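PDB 1F94: bucandin from Bungarus candidus, which is a secreted three-finger neurotoxin of krait venom, thought to act presynaptically by enhancing acetylcholine release. Local coordinates for residues E21-K26 with C55-L60; M1-C6 with L37-T42; N29-E34 with D47-Y52. All coordinates share one frame; numbering follows the deposited sequence.

Contact 1: E21-K26 with C55-L60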
loop_
_atom_site.group_PDB
_atom_site.type_symbol
_atom_site.label_atom_id
_atom_site.label_comp_id
_atom_site.label_asym_id
_atom_site.label_seq_id
_atom_site.Cartn_x
_atom_site.Cartn_y
_atom_site.Cartn_z
ATOM N N GLU A 21 -9.741 7.954 3.485
ATOM C CA GLU A 21 -8.767 6.910 3.070
ATOM C C GLU A 21 -8.514 6.010 4.275
ATOM O O GLU A 21 -7.566 6.214 5.057
ATOM C CB GLU A 21 -7.476 7.539 2.581
ATOM C CG GLU A 21 -7.584 8.217 1.227
ATOM C CD GLU A 21 -6.372 9.058 0.854
ATOM O OE1 GLU A 21 -5.584 9.434 1.729
ATOM O OE2 GLU A 21 -6.222 9.305 -0.369
ATOM N N THR A 22 -9.391 5.032 4.472
ATOM C CA THR A 22 -9.242 4.261 5.719
ATOM C C THR A 22 -8.349 3.022 5.467
ATOM O O THR A 22 -8.115 2.337 6.435
ATOM C CB THR A 22 -10.593 3.806 6.227
ATOM O OG1 THR A 22 -11.172 3.081 5.077
ATOM C CG2 THR A 22 -11.473 4.990 6.576
ATOM N N PHE A 23 -7.821 2.797 4.254
ATOM C CA PHE A 23 -6.921 1.703 3.995
ATOM C C PHE A 23 -5.499 2.163 3.703
ATOM O O PHE A 23 -5.267 3.192 3.081
ATOM C CB PHE A 23 -7.331 0.923 2.752
ATOM C CG PHE A 23 -8.724 0.289 2.849
ATOM C CD1 PHE A 23 -8.875 -0.909 3.510
ATOM C CD2 PHE A 23 -9.817 0.918 2.304
ATOM C CE1 PHE A 23 -10.128 -1.442 3.627
ATOM C CE2 PHE A 23 -11.059 0.357 2.396
ATOM C CZ PHE A 23 -11.194 -0.848 3.043
ATOM N N CYS A 24 -4.547 1.324 4.123
ATOM C CA CYS A 24 -3.231 1.288 3.534
ATOM C C CYS A 24 -3.220 0.080 2.615
ATOM O O CYS A 24 -3.729 -1.006 2.951
ATOM C CB CYS A 24 -2.137 1.094 4.556
ATOM S SG CYS A 24 -1.996 2.315 5.875
ATOM N N TYR A 25 -2.613 0.233 1.445
ATOM C CA TYR A 25 -2.464 -0.824 0.465
ATOM C C TYR A 25 -0.980 -1.204 0.369
ATOM O O TYR A 25 -0.075 -0.385 0.567
ATOM C CB TYR A 25 -3.073 -0.541 -0.907
ATOM C CG TYR A 25 -2.536 0.677 -1.593
ATOM C CD1 TYR A 25 -1.456 0.574 -2.481
ATOM C CD2 TYR A 25 -3.070 1.931 -1.392
ATOM C CE1 TYR A 25 -0.966 1.712 -3.121
ATOM C CE2 TYR A 25 -2.611 3.040 -2.015
ATOM C CZ TYR A 25 -1.534 2.920 -2.896
ATOM O OH TYR A 25 -1.041 4.054 -3.521
ATOM N N LYS A 26 -0.765 -2.430 -0.045
ATOM C CA LYS A 26 0.565 -2.997 -0.358
ATOM C C LYS A 26 0.346 -3.853 -1.593
ATOM O O LYS A 26 -0.053 -5.012 -1.513
ATOM C CB LYS A 26 1.054 -3.865 0.787
ATOM C CG LYS A 26 2.434 -4.424 0.528
ATOM C CD LYS A 26 3.023 -5.256 1.612
ATOM C CE LYS A 26 2.351 -6.534 1.999
ATOM N NZ LYS A 26 3.170 -7.169 3.133
ATOM N N CYS A 55 -4.693 -5.281 1.879
ATOM C CA CYS A 55 -5.333 -4.121 2.464
ATOM C C CYS A 55 -5.324 -4.178 3.987
ATOM O O CYS A 55 -5.548 -5.236 4.554
ATOM C CB CYS A 55 -6.837 -4.075 1.978
ATOM S SG CYS A 55 -6.995 -4.079 0.184
ATOM N N CYS A 56 -5.107 -3.051 4.643
ATOM C CA CYS A 56 -5.150 -3.024 6.115
ATOM C C CYS A 56 -5.616 -1.682 6.547
ATOM O O CYS A 56 -5.585 -0.699 5.765
ATOM C CB CYS A 56 -3.811 -3.440 6.723
ATOM S SG CYS A 56 -2.389 -2.440 6.235
ATOM N N THR A 57 -6.099 -1.511 7.789
ATOM C CA THR A 57 -6.800 -0.304 8.217
ATOM C C THR A 57 -6.244 0.368 9.461
ATOM O O THR A 57 -6.954 1.159 10.093
ATOM C CB THR A 57 -8.309 -0.580 8.416
ATOM O OG1 THR A 57 -8.490 -1.576 9.422
ATOM C CG2 THR A 57 -8.953 -1.059 7.148
ATOM N N THR A 58 -4.979 0.178 9.790
ATOM C CA THR A 58 -4.384 0.875 10.916
ATOM C C THR A 58 -3.072 1.542 10.496
ATOM O O THR A 58 -2.441 1.243 9.531
ATOM C CB THR A 58 -4.178 -0.004 12.146
ATOM O OG1 THR A 58 -3.300 -1.095 11.765
ATOM C CG2 THR A 58 -5.441 -0.682 12.617
ATOM N N ASN A 59 -2.676 2.502 11.367
ATOM C CA ASN A 59 -1.538 3.344 11.119
ATOM C C ASN A 59 -0.296 2.511 10.774
ATOM O O ASN A 59 0.115 1.619 11.479
ATOM C CB ASN A 59 -1.297 4.184 12.372
ATOM C CG ASN A 59 -0.197 5.214 12.200
ATOM O OD1 ASN A 59 0.869 5.181 12.810
ATOM N ND2 ASN A 59 -0.495 6.145 11.369
ATOM N N LEU A 60 0.320 2.828 9.646
ATOM C CA LEU A 60 1.571 2.261 9.180
ATOM C C LEU A 60 1.540 0.739 9.132
ATOM O O LEU A 60 2.515 0.038 9.381
ATOM C CB LEU A 60 2.744 2.783 10.041
ATOM C CG LEU A 60 2.964 4.296 9.962
ATOM C CD1 LEU A 60 4.126 4.719 10.889
ATOM C CD2 LEU A 60 3.248 4.729 8.547
HETATM O O HOH W 1 -8.727 3.012 8.999
#

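Contact 2: M1-C6 with L37-T42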
loop_
_atom_site.group_PDB
_atom_site.type_symbol
_atom_site.label_atom_id
_atom_site.label_comp_id
_atom_site.label_asym_id
_atom_site.label_seq_id
_atom_site.Cartn_x
_atom_site.Cartn_y
_atom_site.Cartn_z
ATOM N N MET A 1 -4.349 9.056 10.420
ATOM C CA MET A 1 -3.596 7.826 10.114
ATOM C C MET A 1 -2.585 8.131 8.990
ATOM O O MET A 1 -2.870 8.978 8.146
ATOM C CB MET A 1 -4.618 6.790 9.637
ATOM C CG MET A 1 -4.076 5.429 9.373
ATOM S SD MET A 1 -5.272 4.155 9.062
ATOM C CE MET A 1 -5.206 4.045 7.294
ATOM N N GLU A 2 -1.490 7.383 9.019
ATOM C CA GLU A 2 -0.494 7.408 7.979
ATOM C C GLU A 2 -0.327 6.003 7.448
ATOM O O GLU A 2 -0.598 5.024 8.110
ATOM C CB GLU A 2 0.876 7.886 8.511
ATOM C CG GLU A 2 0.882 9.351 8.992
ATOM C CD GLU A 2 2.256 9.717 9.609
ATOM O OE1 GLU A 2 2.934 8.832 10.223
ATOM O OE2 GLU A 2 2.682 10.861 9.463
ATOM N N CYS A 3 0.185 5.913 6.214
ATOM C CA CYS A 3 0.619 4.693 5.614
ATOM C C CYS A 3 2.035 4.879 5.070
ATOM O O CYS A 3 2.496 5.995 4.881
ATOM C CB CYS A 3 -0.282 4.305 4.407
ATOM S SG CYS A 3 -2.011 4.058 4.851
ATOM N N TYR A 4 2.703 3.765 4.815
ATOM C CA TYR A 4 3.966 3.811 4.075
ATOM C C TYR A 4 3.704 4.032 2.607
ATOM O O TYR A 4 2.656 3.670 2.046
ATOM C CB TYR A 4 4.794 2.532 4.294
ATOM C CG TYR A 4 5.300 2.413 5.687
ATOM C CD1 TYR A 4 4.852 1.432 6.584
ATOM C CD2 TYR A 4 6.274 3.318 6.169
ATOM C CE1 TYR A 4 5.364 1.368 7.860
ATOM C CE2 TYR A 4 6.790 3.268 7.421
ATOM C CZ TYR A 4 6.317 2.274 8.297
ATOM O OH TYR A 4 6.799 2.199 9.560
ATOM N N ARG A 5 4.708 4.623 1.944
ATOM C CA ARG A 5 4.752 4.772 0.512
ATOM C C ARG A 5 6.209 4.591 0.063
ATOM O O ARG A 5 7.142 4.660 0.880
ATOM C CB ARG A 5 4.128 6.042 -0.026
ATOM C CG ARG A 5 4.899 7.279 0.226
ATOM C CD ARG A 5 4.340 8.535 -0.425
ATOM N NE ARG A 5 5.344 9.596 -0.367
ATOM C CZ ARG A 5 6.340 9.803 -1.246
ATOM N NH1 ARG A 5 6.543 9.075 -2.335
ATOM N NH2 ARG A 5 7.144 10.823 -1.000
ATOM N N CYS A 6 6.381 4.395 -1.231
ATOM C CA CYS A 6 7.680 4.135 -1.807
ATOM C C CYS A 6 8.179 5.285 -2.693
ATOM O O CYS A 6 7.458 5.898 -3.451
ATOM C CB CYS A 6 7.646 2.844 -2.652
ATOM S SG CYS A 6 7.061 1.379 -1.782
ATOM N N LEU A 37 2.735 1.275 -2.523
ATOM C CA LEU A 37 2.187 1.394 -1.177
ATOM C C LEU A 37 1.557 2.765 -0.997
ATOM O O LEU A 37 2.072 3.786 -1.521
ATOM C CB LEU A 37 3.305 1.189 -0.121
ATOM C CG LEU A 37 3.630 -0.255 0.209
ATOM C CD1 LEU A 37 4.122 -1.109 -0.931
ATOM C CD2 LEU A 37 4.655 -0.247 1.365
ATOM N N GLY A 38 0.508 2.879 -0.193
ATOM C CA GLY A 38 -0.036 4.173 0.123
ATOM C C GLY A 38 -1.364 4.031 0.865
ATOM O O GLY A 38 -1.693 2.987 1.368
ATOM N N CYS A 39 -2.056 5.171 0.956
ATOM C CA CYS A 39 -3.393 5.291 1.542
ATOM C C CYS A 39 -4.429 5.189 0.429
ATOM O O CYS A 39 -4.197 5.685 -0.707
ATOM C CB CYS A 39 -3.629 6.645 2.176
ATOM S SG CYS A 39 -2.510 7.193 3.468
ATOM N N ALA A 40 -5.616 4.656 0.712
ATOM C CA ALA A 40 -6.667 4.608 -0.316
ATOM C C ALA A 40 -8.041 4.593 0.351
ATOM O O ALA A 40 -8.219 4.098 1.471
ATOM C CB ALA A 40 -6.551 3.368 -1.157
ATOM N N LYS A 41 -9.031 5.130 -0.372
ATOM C CA LYS A 41 -10.412 5.039 -0.019
ATOM C C LYS A 41 -10.991 3.636 -0.286
ATOM O O LYS A 41 -11.858 3.181 0.462
ATOM C CB LYS A 41 -11.226 6.018 -0.827
ATOM C CG LYS A 41 -12.663 6.256 -0.466
ATOM C CD LYS A 41 -13.245 7.498 -1.084
ATOM C CE LYS A 41 -12.296 8.279 -1.984
ATOM N NZ LYS A 41 -11.518 9.315 -1.261
ATOM N N THR A 42 -10.566 2.989 -1.327
ATOM C CA THR A 42 -11.011 1.668 -1.727
ATOM C C THR A 42 -9.791 0.799 -1.811
ATOM O O THR A 42 -8.706 1.208 -2.193
ATOM C CB THR A 42 -11.702 1.619 -3.138
ATOM O OG1 THR A 42 -10.714 1.968 -4.143
ATOM C CG2 THR A 42 -12.893 2.540 -3.180
HETATM O O HOH W 2 4.246 3.777 -3.102
#

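Contact 3: N29-E34 with D47-Y52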
loop_
_atom_site.group_PDB
_atom_site.type_symbol
_atom_site.label_atom_id
_atom_site.label_comp_id
_atom_site.label_asym_id
_atom_site.label_seq_id
_atom_site.Cartn_x
_atom_site.Cartn_y
_atom_site.Cartn_z
ATOM N N ASN A 29 4.014 -6.204 -7.665
ATOM C CA ASN A 29 4.055 -6.805 -9.003
ATOM C C ASN A 29 4.894 -8.054 -8.923
ATOM O O ASN A 29 6.096 -8.010 -8.591
ATOM C CB ASN A 29 4.589 -5.771 -9.982
ATOM C CG ASN A 29 4.512 -6.280 -11.406
ATOM O OD1 ASN A 29 5.026 -7.344 -11.756
ATOM N ND2 ASN A 29 3.848 -5.516 -12.250
ATOM N N LYS A 30 4.304 -9.188 -9.179
ATOM C CA LYS A 30 4.967 -10.464 -9.025
ATOM C C LYS A 30 5.996 -10.730 -10.088
ATOM O O LYS A 30 6.788 -11.661 -9.948
ATOM C CB LYS A 30 3.927 -11.630 -9.051
ATOM C CG LYS A 30 2.876 -11.592 -7.974
ATOM C CD LYS A 30 1.985 -12.828 -8.036
ATOM C CE LYS A 30 0.963 -12.868 -6.942
ATOM N NZ LYS A 30 0.149 -14.073 -7.020
ATOM N N ILE A 31 5.973 -9.944 -11.153
ATOM C CA ILE A 31 6.879 -10.116 -12.286
ATOM C C ILE A 31 8.108 -9.237 -12.137
ATOM O O ILE A 31 9.254 -9.646 -12.358
ATOM C CB ILE A 31 6.103 -9.874 -13.608
ATOM C CG1 ILE A 31 4.843 -10.706 -13.740
ATOM C CG2 ILE A 31 7.029 -10.143 -14.801
ATOM C CD1 ILE A 31 5.007 -12.173 -13.460
ATOM N N SER A 32 7.910 -7.960 -11.816
ATOM C CA SER A 32 8.973 -6.978 -11.725
ATOM C C SER A 32 9.434 -6.690 -10.319
ATOM O O SER A 32 10.470 -6.056 -10.154
ATOM C CB SER A 32 8.532 -5.630 -12.318
ATOM O OG SER A 32 7.582 -5.100 -11.407
ATOM N N ASN A 33 8.735 -7.177 -9.301
ATOM C CA ASN A 33 8.983 -6.911 -7.890
ATOM C C ASN A 33 8.709 -5.466 -7.505
ATOM O O ASN A 33 8.965 -5.095 -6.354
ATOM C CB ASN A 33 10.362 -7.358 -7.475
ATOM C CG ASN A 33 10.594 -8.801 -7.855
ATOM O OD1 ASN A 33 9.822 -9.689 -7.557
ATOM N ND2 ASN A 33 11.671 -9.104 -8.562
ATOM N N GLU A 34 8.106 -4.658 -8.361
ATOM C CA GLU A 34 7.720 -3.304 -7.983
ATOM C C GLU A 34 6.759 -3.322 -6.796
ATOM O O GLU A 34 5.834 -4.110 -6.757
ATOM C CB GLU A 34 7.036 -2.602 -9.172
ATOM C CG GLU A 34 6.569 -1.217 -8.825
ATOM C CD GLU A 34 5.812 -0.532 -9.963
ATOM O OE1 GLU A 34 5.569 -1.171 -11.002
ATOM O OE2 GLU A 34 5.481 0.660 -9.835
ATOM N N ASP A 47 -4.832 -11.494 -5.873
ATOM C CA ASP A 47 -3.790 -12.520 -5.904
ATOM C C ASP A 47 -3.876 -13.188 -7.262
ATOM O O ASP A 47 -4.359 -14.313 -7.417
ATOM C CB ASP A 47 -3.960 -13.491 -4.764
ATOM C CG ASP A 47 -2.792 -14.428 -4.511
ATOM O OD1 ASP A 47 -2.971 -15.442 -3.829
ATOM O OD2 ASP A 47 -1.618 -14.192 -4.956
ATOM N N THR A 48 -3.309 -12.603 -8.291
ATOM C CA THR A 48 -3.330 -13.074 -9.658
ATOM C C THR A 48 -1.952 -13.469 -10.140
ATOM O O THR A 48 -0.985 -13.374 -9.395
ATOM C CB THR A 48 -3.972 -12.028 -10.597
ATOM O OG1 THR A 48 -3.135 -10.905 -10.511
ATOM C CG2 THR A 48 -5.365 -11.621 -10.204
ATOM N N TRP A 49 -1.831 -13.816 -11.411
ATOM C CA TRP A 49 -0.544 -14.224 -11.928
ATOM C C TRP A 49 0.496 -13.103 -11.755
ATOM O O TRP A 49 1.691 -13.391 -11.587
ATOM C CB TRP A 49 -0.661 -14.632 -13.419
ATOM C CG TRP A 49 -0.874 -13.463 -14.340
ATOM C CD1 TRP A 49 -2.031 -12.819 -14.664
ATOM C CD2 TRP A 49 0.156 -12.769 -15.085
ATOM N NE1 TRP A 49 -1.798 -11.807 -15.537
ATOM C CE2 TRP A 49 -0.486 -11.745 -15.800
ATOM C CE3 TRP A 49 1.526 -12.939 -15.179
ATOM C CZ2 TRP A 49 0.212 -10.874 -16.608
ATOM C CZ3 TRP A 49 2.217 -12.059 -16.012
ATOM C CH2 TRP A 49 1.551 -11.070 -16.697
ATOM N N ASN A 50 0.088 -11.836 -11.845
ATOM C CA ASN A 50 1.000 -10.719 -11.852
ATOM C C ASN A 50 0.872 -9.745 -10.650
ATOM O O ASN A 50 1.813 -8.926 -10.486
ATOM C CB ASN A 50 0.919 -9.869 -13.126
ATOM C CG ASN A 50 -0.433 -9.275 -13.412
ATOM O OD1 ASN A 50 -1.437 -9.777 -12.932
ATOM N ND2 ASN A 50 -0.461 -8.238 -14.235
ATOM N N VAL A 51 -0.157 -9.814 -9.877
ATOM C CA VAL A 51 -0.418 -8.855 -8.814
ATOM C C VAL A 51 -0.780 -9.541 -7.511
ATOM O O VAL A 51 -1.651 -10.412 -7.441
ATOM C CB VAL A 51 -1.479 -7.816 -9.186
ATOM C CG1 VAL A 51 -1.859 -6.900 -8.039
ATOM C CG2 VAL A 51 -1.006 -7.001 -10.417
ATOM N N TYR A 52 -0.176 -9.059 -6.444
ATOM C CA TYR A 52 -0.609 -9.334 -5.066
ATOM C C TYR A 52 -0.974 -7.978 -4.464
ATOM O O TYR A 52 -0.151 -7.065 -4.483
ATOM C CB TYR A 52 0.520 -9.961 -4.272
ATOM C CG TYR A 52 0.205 -10.137 -2.823
ATOM C CD1 TYR A 52 -0.412 -11.261 -2.397
ATOM C CD2 TYR A 52 0.531 -9.152 -1.891
ATOM C CE1 TYR A 52 -0.704 -11.419 -1.032
ATOM C CE2 TYR A 52 0.213 -9.285 -0.567
ATOM C CZ TYR A 52 -0.420 -10.431 -0.155
ATOM O OH TYR A 52 -0.673 -10.526 1.187
HETATM O O HOH W 3 2.432 -6.937 -15.014
#

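Contact 1: E21-K26 with C55-L60
C24 and C56 form an antiparallel hydrogen-bonded pair in the three-finger fold, where strand 23-29 sets out from the disulfide-rich core into the second finger and strand 51-56 comes back to it from the third. C24 N donates to C56 O at 2.8 Å, and C56 N answers to C24 O at 3.0 Å. Beside this ladder CB of C24 rests on SG of C56 at 3.9 Å. The two sulfurs then part company: SG of C24 stands beside its own N (chi1 -59°), whereas SG of C56 sits between N and the carbonyl carbon (chi1 58°). The first goes on to C3 in finger one and the second to C61, so one pair feeds two disulfides.

On the other face, Y25 and C55 make the adjoining non-hydrogen-bonded pair. C55 is tied by disulfide to C43, and Y25 meets W36 edge-to-face. CD1 of F23 reaches CG2 of T57 at 3.6 Å, the two side chains lying side by side and pointing the same way, with CB of C55 a looser neighbour of the ring. C56 O does double duty, also taking a CA-H contact from F23 CA at 3.3 Å.

Further out, T22 and F23 both face A40 in a classic beta bulge at the entry to strand 23-29. At the bulge T22 O lies against CA of T57, and a water bridges the carbonyls, donating to T22 O at 2.7 Å and to T57 O at 2.8 Å.

Contact 2: M1-C6 with L37-T42
C3 and C39 meet through their sulfurs, SG to SG at 3.5 Å, yet are not bonded to each other: C3 pairs with C24 and C39 with C17, so two disulfides of the three-finger core lie against one another. CB of C3 also rests on G38 O at 3.6 Å. Strand 2-6 of the first finger passes over strand 37-40 of the second at 138° between their directions, and the two backbones do not zip into a ladder.

L37 fills the crossing. With CG turned beside its own N (chi1 -83°) and the second torsion at 61°, its two methyls are spread along strand 2-6: CD1 touches SG of C6 at 3.9 Å, while CD2 lies on CB of Y4 at 4.0 Å. Its CB is pressed close to Y4 O, at 3.4 Å. L37 O takes CB of R5 and a CA-H contact from R5 CA, and R5 runs out extended, its side chain lying on L13 and I15 of strand 12-16.

A water accepts from C6 N at 2.9 Å and from L37 N at 3.0 Å, tying together backbones that share no direct hydrogen bond. The chemistry is mostly sulfur and aliphatic carbon with CA-H to carbonyl contacts, which suggests that the fit of side chains, the two abutting disulfides and a bridging water, more than direct strand pairing, hold this crossing.

Contact 3: N29-E34 with D47-Y52
W49 takes I31 against the benzo part of its indole, CG1 of I31 standing 3.7 Å from CZ3 in an oblique approach. One face of the same indole is covered by its sequence neighbour, CB of N50 lying 3.4 Å above the plane over the ring centre. The other flat group that matters is the amide of N29. Swung anti to its N (chi1 -174°), it turns back over its own loop, where OD1 accepts I31 N at 2.8 Å in the carbonyl plane and S32 N from 47° above it, an Asx turn and Asx motif that fix the loop's curl.

That curl presents K30. Its backbone N bonds N50 O at 2.8 Å. The extended side chain then reaches across the facing turn to grip two oxygens: NZ forms a salt bridge with D47 OD2 at 2.7 Å, met nearly along its C-O axis, and bonds T48 O, also at 2.7 Å. A water links the amides of N29 and N50, weakly on the N29 side.

This is the exposed tip of fingers two and three. N29 and V51 form an antiparallel non-hydrogen-bonded pair at the far end of the pairing between strands 23-29 and 51-56, which runs on through Y52 and L28. K30 passes beyond strand 51-56 to D47 on the outermost strand, 46-47.

In the fold
Contacts 1 and 3 lie at two ends of one sheet, where strands 23-29 and 51-56 run side by side; their centres are about 19 Å apart, on opposite sides of the chain's centre. Contact 2 sits close by contact 1, about 6 Å between centres, and brings in the first finger; the C3-C24 disulfide and the F23-A40 backbone pairing join the two. Contact 1 is mostly at the surface although C24 is buried, and contact 2 is partly buried; both are rich in cysteine, contact 1 held by backbone hydrogen bonds, contact 2 by sulfur and aliphatic contacts. At the solvent-exposed fingertips of contact 3 there is no cysteine, and a salt bridge, an Asx turn and tryptophan take over.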